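Local coordinates for protein pyruvate dehydrogenase complex, dihydrolipoamide acetyltransferase E2 component (Thermus thermophilus, PDB 2EQ9) that supplies the peripheral subunit-binding domain of an acetyltransferase that probably carries lipoate and passes on acetyl groups in the pyruvate dehydrogenase complex, at residues L2-A7 / R29-D34; E19-S24 / E33-Y38. One frame throughout, in Å; residues are numbered along the deposited sequence.

How the interactions relate
Both contacts use helix 32-39, an economical way for a domain of some forty residues to build its core. Interaction 1 joins the lead-in and first turn of helix 5-13 to the lead-in and first turn of helix 32-39; interaction 2 lays the loop 19-24 against that second helix. Their centres are about 7 Å apart, and both include E33 and D34. Along the chain the order is 2-7, 19-24, then the segment 29-38 that ends both contacts. V30, A7, V21 and V35 pass the packing from one to the other. The other protein chains of the assembly touch interaction 1 and not interaction 2, consistent with interaction 1 lying at the partner-binding side.

Interaction 1: residues L2-A7 / R29-D34; sequences LAVPAA and RVRVED
A3 and V30 pass side by side where two extended lead-ins meet, their CB atoms 3.8 Å apart. A single bridge joins the backbones: V30 N gives a nearly straight bond (169°) to L2 O at 2.9 Å, lying in the carbonyl plane, and V4 N returns a weak one to V30 O. That carbonyl is the bump around which the other segment is shaped. Both methyls of V4 lie against it from one side, CG2 at 3.7 Å from V30 O and CG1 barely farther, while the CB of A7 meets the same oxygen from the first turn of helix 5-13. The small alanine lets the turn come close, its methyl set against V30 O and the R31 carbonyl carbon. One residue earlier, A6 CB presses on V32 CG2 at 3.3 Å, tighter than usual carbon contact. At the other end, L2 turns CG between its own N and carbonyl carbon (chi1 50°), which brings CG to 3.8 Å from R29 CA and sets CD1 over a face of the R29 guanidinium. R31 crosses V4 at about a right angle, with NH2 4.0 Å from V4 CG1; the R29 and R31 guanidiniums bond to the backbones of two other protein chains. I18 also packs on A3 and V30. Two short helices joined by a long loop are characteristic of the peripheral subunit-binding domain; here the lead-ins of both helices are bridged, and the arginines beside the bridge turn to partner proteins.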
# COMPACT_ATOMS: atom_id res chain seq x y z
N LEU C 2 7.78 -21.94 -13.76
CA LEU C 2 7.38 -20.59 -13.42
C LEU C 2 7.04 -19.79 -14.68
O LEU C 2 7.91 -19.52 -15.51
CB LEU C 2 8.48 -19.89 -12.60
CG LEU C 2 9.95 -19.87 -13.04
CD1 LEU C 2 10.74 -19.03 -12.05
CD2 LEU C 2 10.51 -21.28 -13.10
N ALA C 3 5.77 -19.43 -14.81
CA ALA C 3 5.28 -18.68 -15.95
C ALA C 3 4.45 -17.47 -15.52
O ALA C 3 3.48 -17.60 -14.75
CB ALA C 3 4.46 -19.58 -16.85
N VAL C 4 4.82 -16.29 -16.01
CA VAL C 4 4.10 -15.07 -15.68
C VAL C 4 2.68 -15.24 -16.20
O VAL C 4 2.45 -15.98 -17.15
CB VAL C 4 4.75 -13.84 -16.34
CG1 VAL C 4 6.24 -13.82 -16.02
CG2 VAL C 4 4.52 -13.85 -17.85
N PRO C 5 1.70 -14.58 -15.55
CA PRO C 5 0.30 -14.68 -15.96
C PRO C 5 0.06 -14.44 -17.46
O PRO C 5 -0.69 -15.17 -18.10
CB PRO C 5 -0.39 -13.62 -15.10
CG PRO C 5 0.48 -13.56 -13.87
CD PRO C 5 1.87 -13.61 -14.46
N ALA C 6 0.68 -13.41 -18.02
CA ALA C 6 0.50 -13.11 -19.44
C ALA C 6 0.84 -14.31 -20.33
O ALA C 6 0.15 -14.57 -21.32
CB ALA C 6 1.36 -11.90 -19.84
N ALA C 7 1.91 -15.02 -19.98
CA ALA C 7 2.31 -16.19 -20.75
C ALA C 7 1.33 -17.35 -20.58
O ALA C 7 0.99 -18.03 -21.56
CB ALA C 7 3.73 -16.62 -20.34
N ARG C 29 12.09 -18.93 -16.39
CA ARG C 29 10.87 -18.14 -16.32
C ARG C 29 10.28 -17.98 -17.72
O ARG C 29 10.92 -17.45 -18.62
CB ARG C 29 11.14 -16.76 -15.71
CG ARG C 29 9.88 -15.93 -15.49
CD ARG C 29 10.15 -14.57 -14.86
NE ARG C 29 10.50 -14.65 -13.44
CZ ARG C 29 11.74 -14.73 -12.98
NH1 ARG C 29 12.77 -14.75 -13.82
NH2 ARG C 29 11.96 -14.79 -11.67
N VAL C 30 9.06 -18.47 -17.90
CA VAL C 30 8.39 -18.39 -19.20
C VAL C 30 7.73 -17.03 -19.41
O VAL C 30 6.92 -16.58 -18.59
CB VAL C 30 7.33 -19.49 -19.34
CG1 VAL C 30 6.74 -19.47 -20.73
CG2 VAL C 30 7.95 -20.85 -19.02
N ARG C 31 8.07 -16.38 -20.52
CA ARG C 31 7.52 -15.07 -20.87
C ARG C 31 6.62 -15.21 -22.10
O ARG C 31 6.68 -16.21 -22.80
CB ARG C 31 8.64 -14.09 -21.21
CG ARG C 31 9.63 -13.87 -20.09
CD ARG C 31 9.03 -13.07 -18.96
NE ARG C 31 10.05 -12.72 -17.98
CZ ARG C 31 9.93 -11.74 -17.09
NH1 ARG C 31 10.92 -11.50 -16.24
NH2 ARG C 31 8.83 -11.00 -17.05
N VAL C 32 5.81 -14.19 -22.34
CA VAL C 32 4.91 -14.17 -23.50
C VAL C 32 5.70 -14.44 -24.78
O VAL C 32 5.21 -15.11 -25.69
CB VAL C 32 4.19 -12.80 -23.63
CG1 VAL C 32 3.59 -12.65 -25.03
CG2 VAL C 32 3.10 -12.69 -22.59
N GLU C 33 6.92 -13.93 -24.84
CA GLU C 33 7.77 -14.13 -26.01
C GLU C 33 8.05 -15.62 -26.20
O GLU C 33 7.90 -16.13 -27.31
CB GLU C 33 9.10 -13.38 -25.85
CG GLU C 33 8.94 -11.91 -25.46
CD GLU C 33 8.73 -11.72 -23.97
OE1 GLU C 33 9.72 -11.82 -23.22
OE2 GLU C 33 7.57 -11.48 -23.56
N ASP C 34 8.43 -16.30 -25.13
CA ASP C 34 8.72 -17.73 -25.18
C ASP C 34 7.52 -18.54 -25.68
O ASP C 34 7.67 -19.43 -26.51
CB ASP C 34 9.14 -18.24 -23.81
CG ASP C 34 10.32 -17.49 -23.24
OD1 ASP C 34 11.30 -17.28 -23.98
OD2 ASP C 34 10.28 -17.12 -22.05

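Interaction 2: residues E19-S24 / E33-Y38; sequences EEVPGS and EDVRAY
The carboxylate oxygen D34 OD2 is gripped twice: S24 OG donates to it at 2.9 Å, on the syn side, and the backbone N of R31, at the helix start, donates as well. The aspartate thus ties the loop to the first turn of helix 32-39, and S24 CB rests beside the other oxygen, 3.2 Å from D34 OD1. Next to it, D34 CB meets the P22 carbonyl oxygen. With an alanine in place of D34, the S24 hydroxyl and the R31 backbone N are likely to lose their shared acceptor, and the end of the loop could drift from the helix. V21 supplies the loop's main apolar contact. Its CG1, anti to the backbone N (chi1 -177°), reaches the helix backbone, 3.6 Å from D34 O and nearly as close to V35 CA, whereas CG2 turns to Y38 CD2 at 3.8 Å. Y38 lies alongside the loop with its CG anti to its own N (chi1 -176°), a torsion that places the ring against residues 20-22. E20 O sits over one ring face, 3.6 Å above the plane but offset toward the rim, and V21 CA also lies over a face, while the P22 side chain crosses that of Y38 at about a right angle, its CD 3.8 Å from Y38 CD1. The loop is therefore held at one end by the serine-aspartate hydrogen bond and at the other by the Y38 ring. V21 also packs on I16 and V30, and V35 on A7, L10 and A11, so the loop and helix 32-39 close together against helix 5-13.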
# COMPACT_ATOMS: atom_id res chain seq x y z
N GLU C 19 3.39 -26.00 -19.43
CA GLU C 19 4.54 -26.72 -18.89
C GLU C 19 5.45 -27.27 -19.98
O GLU C 19 6.52 -27.81 -19.69
CB GLU C 19 4.08 -27.87 -17.97
CG GLU C 19 2.86 -28.64 -18.46
CD GLU C 19 1.58 -27.85 -18.30
OE1 GLU C 19 1.36 -27.29 -17.21
OE2 GLU C 19 0.78 -27.80 -19.27
N GLU C 20 5.04 -27.12 -21.23
CA GLU C 20 5.82 -27.61 -22.35
C GLU C 20 6.62 -26.50 -23.02
O GLU C 20 7.44 -26.75 -23.90
CB GLU C 20 4.91 -28.27 -23.40
CG GLU C 20 3.95 -29.32 -22.85
CD GLU C 20 4.64 -30.47 -22.15
OE1 GLU C 20 5.61 -31.03 -22.71
OE2 GLU C 20 4.20 -30.84 -21.03
N VAL C 21 6.37 -25.26 -22.61
CA VAL C 21 7.07 -24.11 -23.19
C VAL C 21 8.38 -23.80 -22.46
O VAL C 21 8.38 -23.46 -21.28
CB VAL C 21 6.20 -22.84 -23.14
CG1 VAL C 21 6.93 -21.68 -23.81
CG2 VAL C 21 4.87 -23.09 -23.83
N PRO C 22 9.52 -23.92 -23.17
CA PRO C 22 10.81 -23.63 -22.54
C PRO C 22 10.96 -22.16 -22.16
O PRO C 22 10.57 -21.26 -22.92
CB PRO C 22 11.82 -24.08 -23.60
CG PRO C 22 11.06 -23.87 -24.89
CD PRO C 22 9.69 -24.38 -24.56
N GLY C 23 11.52 -21.91 -20.97
CA GLY C 23 11.70 -20.56 -20.49
C GLY C 23 12.81 -19.79 -21.17
O GLY C 23 13.22 -20.12 -22.28
N SER C 24 13.31 -18.75 -20.50
CA SER C 24 14.38 -17.93 -21.06
C SER C 24 15.24 -17.23 -20.01
O SER C 24 16.40 -16.91 -20.26
CB SER C 24 13.79 -16.89 -22.01
OG SER C 24 12.86 -16.05 -21.35
N GLU C 33 6.92 -13.93 -24.84
CA GLU C 33 7.77 -14.13 -26.01
C GLU C 33 8.05 -15.62 -26.20
O GLU C 33 7.90 -16.13 -27.31
CB GLU C 33 9.10 -13.38 -25.85
CG GLU C 33 8.94 -11.91 -25.46
CD GLU C 33 8.73 -11.72 -23.97
OE1 GLU C 33 9.72 -11.82 -23.22
OE2 GLU C 33 7.57 -11.48 -23.56
N ASP C 34 8.43 -16.30 -25.13
CA ASP C 34 8.72 -17.73 -25.18
C ASP C 34 7.52 -18.54 -25.68
O ASP C 34 7.67 -19.43 -26.51
CB ASP C 34 9.14 -18.24 -23.81
CG ASP C 34 10.32 -17.49 -23.24
OD1 ASP C 34 11.30 -17.28 -23.98
OD2 ASP C 34 10.28 -17.12 -22.05
N VAL C 35 6.34 -18.23 -25.17
CA VAL C 35 5.14 -18.96 -25.58
C VAL C 35 4.94 -18.81 -27.09
O VAL C 35 4.62 -19.77 -27.78
CB VAL C 35 3.89 -18.45 -24.84
CG1 VAL C 35 2.67 -19.24 -25.28
CG2 VAL C 35 4.09 -18.59 -23.34
N ARG C 36 5.14 -17.59 -27.59
CA ARG C 36 5.00 -17.32 -29.02
C ARG C 36 6.13 -18.00 -29.79
O ARG C 36 5.92 -18.51 -30.89
CB ARG C 36 5.01 -15.81 -29.27
N ALA C 37 7.32 -17.99 -29.21
CA ALA C 37 8.48 -18.61 -29.84
C ALA C 37 8.25 -20.10 -30.02
O ALA C 37 8.66 -20.68 -31.02
CB ALA C 37 9.72 -18.38 -28.99
N TYR C 38 7.58 -20.71 -29.05
CA TYR C 38 7.28 -22.13 -29.10
C TYR C 38 6.14 -22.37 -30.09
O TYR C 38 6.07 -23.41 -30.73
CB TYR C 38 6.87 -22.61 -27.70
CG TYR C 38 6.62 -24.10 -27.58
CD1 TYR C 38 7.66 -25.02 -27.73
CD2 TYR C 38 5.34 -24.60 -27.31
CE1 TYR C 38 7.44 -26.39 -27.60
CE2 TYR C 38 5.11 -25.96 -27.19
CZ TYR C 38 6.16 -26.85 -27.34
OH TYR C 38 5.92 -28.20 -27.21